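Local coordinates for histidine-containing phosphotransfer protein 2 (Oryza sativa, PDB 1YVI) that relays phosphoryl groups from cytokinin sensor histidine kinases to response regulators, acting as a positive regulator of cytokinin signalling in rice, at residues A[20-25]-A[128-133]; A[55-60]-A[79-84]; A[63-68]-A[73-78]. All coordinates share one frame; numbering follows the deposited sequence.

Contact 1. Residues A[20-25]-A[128-133]; sequences QGLVDE and RNKFQT
The Schellman motif that closes helix 2-19 of this histidine-containing phosphotransfer (HPt) protein brings Leu-22 against Lys-130 on the long helix 110-142. Gly-21 supplies the positive phi of the turn, and Asp-24 is the N-cap of the next helix, 25-34, its OD1 accepting from the backbone N of Gln-26. Between these two helix ends, Leu-22 points at helix 110-142. Its CD1 lies 3.8 Å from CG of Lys-130, and the two side chains cross at about a right angle, a purely apolar meeting of a methyl with the aliphatic start of the lysine. Leu-22 also packs on Leu-127, one turn earlier in the same helix, while Lys-130 leans on Leu-13 and Met-17 of helix 2-19. Farther along the lysine, CE passes 4.3 Å from OE1 of Gln-20, a loose approach at the exposed margin. The lysine chain does not run straight outward: it is bent at chi2 (-55°) and again at chi4, which turns the ammonium group toward the side chain of Asn-129. There NZ donates to OD1 of Asn-129 at 2.8 Å, sitting 35° out of the carbonyl plane of that side chain.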
loop_
_atom_site.group_PDB
_atom_site.type_symbol
_atom_site.label_atom_id
_atom_site.label_comp_id
_atom_site.label_asym_id
_atom_site.label_seq_id
_atom_site.Cartn_x
_atom_site.Cartn_y
_atom_site.Cartn_z
ATOM N N GLN A 20 -9.612 -9.627 6.526
ATOM C CA GLN A 20 -8.413 -10.349 6.048
ATOM C C GLN A 20 -7.069 -9.775 6.510
ATOM O O GLN A 20 -6.004 -10.269 6.150
ATOM C CB GLN A 20 -8.464 -10.475 4.543
ATOM C CG GLN A 20 -9.602 -11.399 4.118
ATOM C CD GLN A 20 -9.877 -11.364 2.640
ATOM O OE1 GLN A 20 -9.157 -10.730 1.877
ATOM N NE2 GLN A 20 -10.940 -12.038 2.226
ATOM N N GLY A 21 -7.124 -8.708 7.284
ATOM C CA GLY A 21 -5.919 -8.081 7.805
ATOM C C GLY A 21 -5.156 -7.162 6.867
ATOM O O GLY A 21 -4.052 -6.778 7.194
ATOM N N LEU A 22 -5.755 -6.783 5.723
ATOM C CA LEU A 22 -5.031 -6.024 4.691
ATOM C C LEU A 22 -4.929 -4.569 5.083
ATOM O O LEU A 22 -3.950 -3.891 4.726
ATOM C CB LEU A 22 -5.727 -6.130 3.323
ATOM C CG LEU A 22 -5.811 -7.570 2.753
ATOM C CD1 LEU A 22 -6.460 -7.565 1.374
ATOM C CD2 LEU A 22 -4.418 -8.234 2.665
ATOM N N VAL A 23 -5.963 -4.068 5.766
ATOM C CA VAL A 23 -5.939 -2.679 6.258
ATOM C C VAL A 23 -6.260 -2.648 7.753
ATOM O O VAL A 23 -6.937 -3.554 8.299
ATOM C CB VAL A 23 -6.942 -1.755 5.484
ATOM C CG1 VAL A 23 -6.552 -1.605 4.000
ATOM C CG2 VAL A 23 -8.397 -2.299 5.612
ATOM N N ASP A 24 -5.752 -1.615 8.397
ATOM C CA ASP A 24 -5.942 -1.398 9.828
ATOM C C ASP A 24 -6.781 -0.120 10.107
ATOM O O ASP A 24 -7.406 0.450 9.195
ATOM C CB ASP A 24 -4.592 -1.329 10.561
ATOM C CG ASP A 24 -3.777 -0.076 10.216
ATOM O OD1 ASP A 24 -4.292 0.873 9.594
ATOM O OD2 ASP A 24 -2.586 -0.038 10.572
ATOM N N GLU A 25 -6.784 0.319 11.367
ATOM C CA GLU A 25 -7.568 1.508 11.789
ATOM C C GLU A 25 -7.250 2.781 11.016
ATOM O O GLU A 25 -8.116 3.645 10.886
ATOM C CB GLU A 25 -7.433 1.765 13.314
ATOM C CG GLU A 25 -5.988 2.204 13.725
ATOM C CD GLU A 25 -5.687 2.048 15.211
ATOM O OE1 GLU A 25 -6.596 2.315 16.055
ATOM O OE2 GLU A 25 -4.524 1.675 15.532
ATOM N N ARG A 128 -3.371 -3.738 -3.586
ATOM C CA ARG A 128 -3.712 -2.984 -4.826
ATOM C C ARG A 128 -4.934 -3.607 -5.526
ATOM O O ARG A 128 -5.806 -2.922 -6.086
ATOM C CB ARG A 128 -2.528 -2.998 -5.821
ATOM C CG ARG A 128 -2.842 -2.101 -7.019
ATOM C CD ARG A 128 -1.612 -1.960 -7.948
ATOM N NE ARG A 128 -1.824 -0.855 -8.903
ATOM C CZ ARG A 128 -2.527 -0.907 -10.029
ATOM N NH1 ARG A 128 -3.176 -2.004 -10.428
ATOM N NH2 ARG A 128 -2.616 0.188 -10.756
ATOM N N ASN A 129 -4.999 -4.935 -5.486
ATOM C CA ASN A 129 -6.124 -5.645 -6.076
ATOM C C ASN A 129 -7.436 -5.123 -5.475
ATOM O O ASN A 129 -8.389 -4.777 -6.187
ATOM C CB ASN A 129 -6.002 -7.140 -5.747
ATOM C CG ASN A 129 -7.265 -7.907 -6.108
ATOM O OD1 ASN A 129 -8.130 -8.111 -5.285
ATOM N ND2 ASN A 129 -7.387 -8.275 -7.373
ATOM N N LYS A 130 -7.507 -5.119 -4.161
ATOM C CA LYS A 130 -8.771 -4.718 -3.478
ATOM C C LYS A 130 -9.042 -3.228 -3.712
ATOM O O LYS A 130 -10.180 -2.833 -3.977
ATOM C CB LYS A 130 -8.615 -5.011 -1.969
ATOM C CG LYS A 130 -8.476 -6.472 -1.640
ATOM C CD LYS A 130 -9.635 -7.278 -2.211
ATOM C CE LYS A 130 -9.482 -8.806 -1.912
ATOM N NZ LYS A 130 -8.542 -9.479 -2.849
ATOM N N PHE A 131 -7.990 -2.398 -3.646
ATOM C CA PHE A 131 -8.129 -0.961 -3.952
ATOM C C PHE A 131 -8.657 -0.701 -5.326
ATOM O O PHE A 131 -9.454 0.168 -5.476
ATOM C CB PHE A 131 -6.828 -0.158 -3.800
ATOM C CG PHE A 131 -6.428 0.124 -2.359
ATOM C CD1 PHE A 131 -7.351 0.107 -1.312
ATOM C CD2 PHE A 131 -5.095 0.510 -2.080
ATOM C CE1 PHE A 131 -6.949 0.434 0.006
ATOM C CE2 PHE A 131 -4.701 0.890 -0.784
ATOM C CZ PHE A 131 -5.610 0.817 0.275
ATOM N N GLN A 132 -8.206 -1.429 -6.332
ATOM C CA GLN A 132 -8.654 -1.175 -7.684
ATOM C C GLN A 132 -10.144 -1.527 -7.856
ATOM O O GLN A 132 -10.896 -0.792 -8.459
ATOM C CB GLN A 132 -7.816 -2.007 -8.674
ATOM C CG GLN A 132 -6.365 -1.482 -8.835
ATOM C CD GLN A 132 -6.315 -0.040 -9.256
ATOM O OE1 GLN A 132 -6.833 0.279 -10.293
ATOM N NE2 GLN A 132 -5.688 0.835 -8.444
ATOM N N THR A 133 -10.551 -2.652 -7.299
ATOM C CA THR A 133 -11.985 -3.032 -7.238
ATOM C C THR A 133 -12.800 -1.944 -6.483
ATOM O O THR A 133 -13.878 -1.549 -6.938
ATOM C CB THR A 133 -12.140 -4.421 -6.571
ATOM O OG1 THR A 133 -11.374 -5.417 -7.313
ATOM C CG2 THR A 133 -13.614 -4.849 -6.509
#

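Contact 2. Residues A[55-60]-A[79-84]; sequences DRIINE and VHQLKG
The flat amide of Gln-81 meets Ile-57 through its nitrogen end: NE2 stands 3.8 Å from CD1 and 3.9 Å from CG1 of the isoleucine, a van der Waals approach at the exposed margin of the contact. The amide is carried across by a glutamine chain that runs extended beyond CG. Gln-81 thus borders a buried seam between two neighbouring helices of the HPt four-helix bundle, 42-65 and 72-89, whose short segments here run nearly antiparallel, at 160°, with their axes 10.0 Å apart. His-80, the predicted phosphorylation site, lies on the same helix turn as Gln-81 and Leu-82 but is exposed. The two branches of Ile-57 divide the work. With CG1 placed beside the backbone N (chi1 -71°), CG1 and CD1 serve Gln-81, whereas CG2 packs against CB of Leu-82 at 4.1 Å. Leu-82 and Ile-58 both meet Val-120 of helix 110-142, and Leu-82 also touches Cys-98 of helix 92-106, which places the seam in the bundle core. Leu-82 adds its second contact on this deeper side: its CG extends anti to its own backbone N, and the CD2 methyl comes to 4.1 Å from CG1 of Ile-58.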
loop_
_atom_site.group_PDB
_atom_site.type_symbol
_atom_site.label_atom_id
_atom_site.label_comp_id
_atom_site.label_asym_id
_atom_site.label_seq_id
_atom_site.Cartn_x
_atom_site.Cartn_y
_atom_site.Cartn_z
ATOM N N ASP A 55 4.175 2.116 -5.985
ATOM C CA ASP A 55 4.726 1.503 -7.184
ATOM C C ASP A 55 6.027 2.208 -7.639
ATOM O O ASP A 55 7.021 1.559 -8.008
ATOM C CB ASP A 55 3.688 1.564 -8.302
ATOM C CG ASP A 55 4.287 1.173 -9.646
ATOM O OD1 ASP A 55 4.532 -0.024 -9.842
ATOM O OD2 ASP A 55 4.580 2.078 -10.453
ATOM N N ARG A 56 6.022 3.525 -7.594
ATOM C CA ARG A 56 7.216 4.322 -7.904
ATOM C C ARG A 56 8.368 4.010 -6.959
ATOM O O ARG A 56 9.548 3.878 -7.383
ATOM C CB ARG A 56 6.888 5.825 -7.794
ATOM C CG ARG A 56 8.027 6.705 -8.174
ATOM C CD ARG A 56 7.741 8.181 -7.981
ATOM N NE ARG A 56 7.133 8.466 -6.679
ATOM C CZ ARG A 56 7.816 8.702 -5.567
ATOM N NH1 ARG A 56 9.151 8.694 -5.552
ATOM N NH2 ARG A 56 7.153 8.947 -4.464
ATOM N N ILE A 57 8.088 3.961 -5.663
ATOM C CA ILE A 57 9.154 3.700 -4.696
ATOM C C ILE A 57 9.700 2.270 -4.804
ATOM O O ILE A 57 10.885 2.047 -4.627
ATOM C CB ILE A 57 8.641 3.948 -3.232
ATOM C CG1 ILE A 57 8.427 5.433 -2.976
ATOM C CG2 ILE A 57 9.665 3.429 -2.164
ATOM C CD1 ILE A 57 7.398 5.701 -1.861
ATOM N N ILE A 58 8.812 1.298 -4.927
ATOM C CA ILE A 58 9.251 -0.103 -5.122
ATOM C C ILE A 58 10.220 -0.150 -6.318
ATOM O O ILE A 58 11.307 -0.741 -6.243
ATOM C CB ILE A 58 8.040 -1.034 -5.371
ATOM C CG1 ILE A 58 7.255 -1.185 -4.043
ATOM C CG2 ILE A 58 8.507 -2.396 -6.020
ATOM C CD1 ILE A 58 5.912 -1.875 -4.124
ATOM N N ASN A 59 9.849 0.517 -7.416
ATOM C CA ASN A 59 10.716 0.522 -8.606
ATOM C C ASN A 59 12.010 1.249 -8.359
ATOM O O ASN A 59 13.044 0.805 -8.850
ATOM C CB ASN A 59 10.009 1.142 -9.791
ATOM C CG ASN A 59 8.847 0.299 -10.273
ATOM O OD1 ASN A 59 8.839 -0.913 -10.108
ATOM N ND2 ASN A 59 7.868 0.949 -10.918
ATOM N N GLU A 60 12.009 2.327 -7.565
ATOM C CA GLU A 60 13.291 3.003 -7.224
ATOM C C GLU A 60 14.208 2.127 -6.369
ATOM O O GLU A 60 15.439 2.154 -6.522
ATOM C CB GLU A 60 13.102 4.351 -6.476
ATOM C CG GLU A 60 12.299 5.384 -7.214
ATOM C CD GLU A 60 13.048 6.142 -8.309
ATOM O OE1 GLU A 60 14.224 5.805 -8.605
ATOM O OE2 GLU A 60 12.434 7.092 -8.876
ATOM N N VAL A 79 12.679 2.626 1.796
ATOM C CA VAL A 79 11.826 1.710 2.570
ATOM C C VAL A 79 11.109 2.484 3.705
ATOM O O VAL A 79 9.958 2.255 4.009
ATOM C CB VAL A 79 12.708 0.495 3.094
ATOM C CG1 VAL A 79 11.970 -0.321 4.158
ATOM C CG2 VAL A 79 13.112 -0.361 1.840
ATOM N N HIS A 80 11.816 3.408 4.338
ATOM C CA HIS A 80 11.240 4.172 5.424
ATOM C C HIS A 80 10.106 5.042 4.877
ATOM O O HIS A 80 9.077 5.185 5.500
ATOM C CB HIS A 80 12.343 5.075 6.031
ATOM C CG HIS A 80 11.883 5.906 7.198
ATOM N ND1 HIS A 80 11.547 7.246 7.075
ATOM C CD2 HIS A 80 11.686 5.582 8.506
ATOM C CE1 HIS A 80 11.134 7.704 8.250
ATOM N NE2 HIS A 80 11.236 6.723 9.141
ATOM N N GLN A 81 10.308 5.634 3.703
ATOM C CA GLN A 81 9.229 6.404 3.057
ATOM C C GLN A 81 8.019 5.522 2.803
ATOM O O GLN A 81 6.905 5.975 3.004
ATOM C CB GLN A 81 9.639 6.929 1.690
ATOM C CG GLN A 81 10.530 8.042 1.697
ATOM C CD GLN A 81 10.445 8.845 0.385
ATOM O OE1 GLN A 81 10.754 10.033 0.379
ATOM N NE2 GLN A 81 10.063 8.198 -0.713
ATOM N N LEU A 82 8.237 4.324 2.246
ATOM C CA LEU A 82 7.110 3.448 1.904
ATOM C C LEU A 82 6.400 3.021 3.200
ATOM O O LEU A 82 5.209 2.885 3.215
ATOM C CB LEU A 82 7.584 2.205 1.134
ATOM C CG LEU A 82 6.518 1.207 0.691
ATOM C CD1 LEU A 82 5.404 1.901 -0.100
ATOM C CD2 LEU A 82 7.183 0.105 -0.142
ATOM N N LYS A 83 7.174 2.764 4.255
ATOM C CA LYS A 83 6.639 2.414 5.558
ATOM C C LYS A 83 5.694 3.496 6.053
ATOM O O LYS A 83 4.589 3.202 6.517
ATOM C CB LYS A 83 7.754 2.291 6.577
ATOM C CG LYS A 83 7.234 1.652 7.840
ATOM C CD LYS A 83 8.117 1.924 8.996
ATOM C CE LYS A 83 7.703 3.140 9.733
ATOM N NZ LYS A 83 6.893 2.728 10.909
ATOM N N GLY A 84 6.152 4.747 5.983
ATOM C CA GLY A 84 5.317 5.893 6.339
ATOM C C GLY A 84 4.089 6.102 5.470
ATOM O O GLY A 84 3.012 6.342 6.013
#

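Contact 3. Residues A[63-68]-A[73-78]; sequences TLLEQP and DKVDAY
Apolar packing dominates, and Leu-64 carries most of it. Its CD1 methyl approaches the ring of Tyr-78 at the edge, near the ring plane, 3.5 Å from CD2, and at the same time packs on CG2 of Val-75 at 3.9 Å. CG of Leu-64 sits beside the backbone N (chi1 -66°), and from there CD1 reaches CG of Lys-74 as well, while CD2 lies on CD of the same lysine, whose extended chain crosses the leucine at about a right angle. Leu-65 adds a more distant contact, CD2 to the same CG2 of Val-75 at 4.1 Å, on the buried side where Val-75 also touches Phe-101 and Cys-105. These residues join the end of helix 42-65 to the early turns of helix 72-89, the two arms of an antiparallel helical hairpin within the HPt bundle.

The side-chain hydrogen bond here lies where helix 42-65 runs out. The carbonyl O of Thr-63 accepts twice, from the backbone N of Glu-66 and from the side-chain NE2 of Gln-67, the two donors reaching it from opposite faces of its plane. The bond from NE2 of Gln-67 to O of Thr-63 measures 2.9 Å and is almost straight at the hydrogen (175°). Arg-110 NH1 in turn binds the carbonyl oxygens of Leu-65 and Gln-67, tying this turn to the start of helix 110-142.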
loop_
_atom_site.group_PDB
_atom_site.type_symbol
_atom_site.label_atom_id
_atom_site.label_comp_id
_atom_site.label_asym_id
_atom_site.label_seq_id
_atom_site.Cartn_x
_atom_site.Cartn_y
_atom_site.Cartn_z
ATOM N N THR A 63 15.833 -0.545 -8.580
ATOM C CA THR A 63 16.951 0.066 -9.291
ATOM C C THR A 63 18.191 0.215 -8.439
ATOM O O THR A 63 19.304 -0.106 -8.903
ATOM C CB THR A 63 16.566 1.440 -9.904
ATOM O OG1 THR A 63 15.536 1.210 -10.839
ATOM C CG2 THR A 63 17.739 2.129 -10.595
ATOM N N LEU A 64 18.027 0.675 -7.196
ATOM C CA LEU A 64 19.155 0.777 -6.304
ATOM C C LEU A 64 19.808 -0.582 -6.079
ATOM O O LEU A 64 21.072 -0.702 -5.973
ATOM C CB LEU A 64 18.741 1.408 -4.960
ATOM C CG LEU A 64 18.274 2.882 -4.922
ATOM C CD1 LEU A 64 17.700 3.160 -3.521
ATOM C CD2 LEU A 64 19.463 3.793 -5.198
ATOM N N LEU A 65 18.974 -1.622 -6.021
ATOM C CA LEU A 65 19.466 -2.991 -5.726
ATOM C C LEU A 65 20.098 -3.701 -6.922
ATOM O O LEU A 65 20.718 -4.775 -6.759
ATOM C CB LEU A 65 18.319 -3.844 -5.171
ATOM C CG LEU A 65 17.797 -3.422 -3.784
ATOM C CD1 LEU A 65 16.568 -4.293 -3.388
ATOM C CD2 LEU A 65 18.931 -3.535 -2.742
ATOM N N GLU A 66 19.942 -3.100 -8.098
ATOM C CA GLU A 66 20.591 -3.509 -9.369
ATOM C C GLU A 66 21.983 -2.872 -9.532
ATOM O O GLU A 66 22.696 -3.228 -10.443
ATOM C CB GLU A 66 19.673 -3.148 -10.570
ATOM C CG GLU A 66 18.402 -4.064 -10.602
ATOM C CD GLU A 66 17.217 -3.588 -11.488
ATOM O OE1 GLU A 66 17.433 -2.718 -12.385
ATOM O OE2 GLU A 66 16.049 -4.119 -11.270
ATOM N N GLN A 67 22.401 -1.958 -8.641
ATOM C CA GLN A 67 23.692 -1.253 -8.880
ATOM C C GLN A 67 24.914 -2.098 -8.486
ATOM O O GLN A 67 24.821 -2.889 -7.568
ATOM C CB GLN A 67 23.755 0.073 -8.136
ATOM C CG GLN A 67 22.657 1.038 -8.508
ATOM C CD GLN A 67 22.551 1.249 -10.006
ATOM O OE1 GLN A 67 23.497 1.732 -10.642
ATOM N NE2 GLN A 67 21.401 0.862 -10.590
ATOM N N PRO A 68 26.075 -1.911 -9.155
ATOM C CA PRO A 68 27.278 -2.670 -8.740
ATOM C C PRO A 68 27.600 -2.476 -7.264
ATOM O O PRO A 68 27.879 -3.428 -6.558
ATOM C CB PRO A 68 28.416 -2.046 -9.610
ATOM C CG PRO A 68 27.769 -1.513 -10.774
ATOM C CD PRO A 68 26.363 -1.057 -10.327
ATOM N N ASP A 73 22.108 2.933 2.606
ATOM C CA ASP A 73 21.471 4.033 3.341
ATOM C C ASP A 73 20.271 4.581 2.583
ATOM O O ASP A 73 19.270 4.878 3.205
ATOM C CB ASP A 73 22.448 5.181 3.541
ATOM C CG ASP A 73 23.566 4.833 4.487
ATOM O OD1 ASP A 73 23.372 4.037 5.430
ATOM O OD2 ASP A 73 24.607 5.451 4.325
ATOM N N LYS A 74 20.376 4.646 1.249
ATOM C CA LYS A 74 19.306 5.134 0.392
ATOM C C LYS A 74 18.181 4.106 0.224
ATOM O O LYS A 74 16.984 4.444 0.264
ATOM C CB LYS A 74 19.867 5.600 -0.956
ATOM C CG LYS A 74 18.864 6.461 -1.756
ATOM C CD LYS A 74 19.519 6.994 -3.054
ATOM C CE LYS A 74 18.495 7.796 -3.917
ATOM N NZ LYS A 74 19.197 8.632 -4.970
ATOM N N VAL A 75 18.535 2.834 0.103
ATOM C CA VAL A 75 17.510 1.798 0.248
ATOM C C VAL A 75 16.691 1.926 1.514
ATOM O O VAL A 75 15.449 1.866 1.505
ATOM C CB VAL A 75 18.166 0.362 0.120
ATOM C CG1 VAL A 75 17.061 -0.757 0.253
ATOM C CG2 VAL A 75 18.907 0.263 -1.260
ATOM N N ASP A 76 17.370 2.061 2.624
ATOM C CA ASP A 76 16.734 2.130 3.925
ATOM C C ASP A 76 15.813 3.371 3.952
ATOM O O ASP A 76 14.668 3.305 4.412
ATOM C CB ASP A 76 17.872 2.240 4.945
ATOM C CG ASP A 76 17.493 1.834 6.346
ATOM O OD1 ASP A 76 16.354 1.451 6.642
ATOM O OD2 ASP A 76 18.387 1.944 7.208
ATOM N N ALA A 77 16.319 4.504 3.480
ATOM C CA ALA A 77 15.497 5.748 3.389
ATOM C C ALA A 77 14.247 5.532 2.527
ATOM O O ALA A 77 13.207 5.996 2.928
ATOM C CB ALA A 77 16.319 6.901 2.813
ATOM N N TYR A 78 14.354 4.894 1.335
ATOM C CA TYR A 78 13.149 4.620 0.511
ATOM C C TYR A 78 12.160 3.684 1.183
ATOM O O TYR A 78 10.944 3.887 1.119
ATOM C CB TYR A 78 13.489 3.991 -0.832
ATOM C CG TYR A 78 13.765 5.012 -1.908
ATOM C CD1 TYR A 78 12.769 5.858 -2.380
ATOM C CD2 TYR A 78 14.990 5.074 -2.499
ATOM C CE1 TYR A 78 13.034 6.777 -3.416
ATOM C CE2 TYR A 78 15.268 5.985 -3.507
ATOM C CZ TYR A 78 14.278 6.808 -3.980
ATOM O OH TYR A 78 14.633 7.719 -4.928
#

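From the N terminus, helix 2-19 ends in the turn of contact 1, which closes the widest loop, reaching over to residues 128-133 of the last helix. Contacts 2 and 3 both nest inside it. Helix 42-65 then supplies the first segments of contacts 2 and 3, and helix 72-89 supplies the second ones in reverse order, so contact 3, nearest the connection, lies within the loop closed by contact 2. These two sit about 11 Å apart, centre to centre, and touch where CG2 of Ile-57 meets the backbone O of Tyr-78. Contact 1, about 18 Å from contact 2 between centres, joins the N-terminal part to helix 110-142 instead.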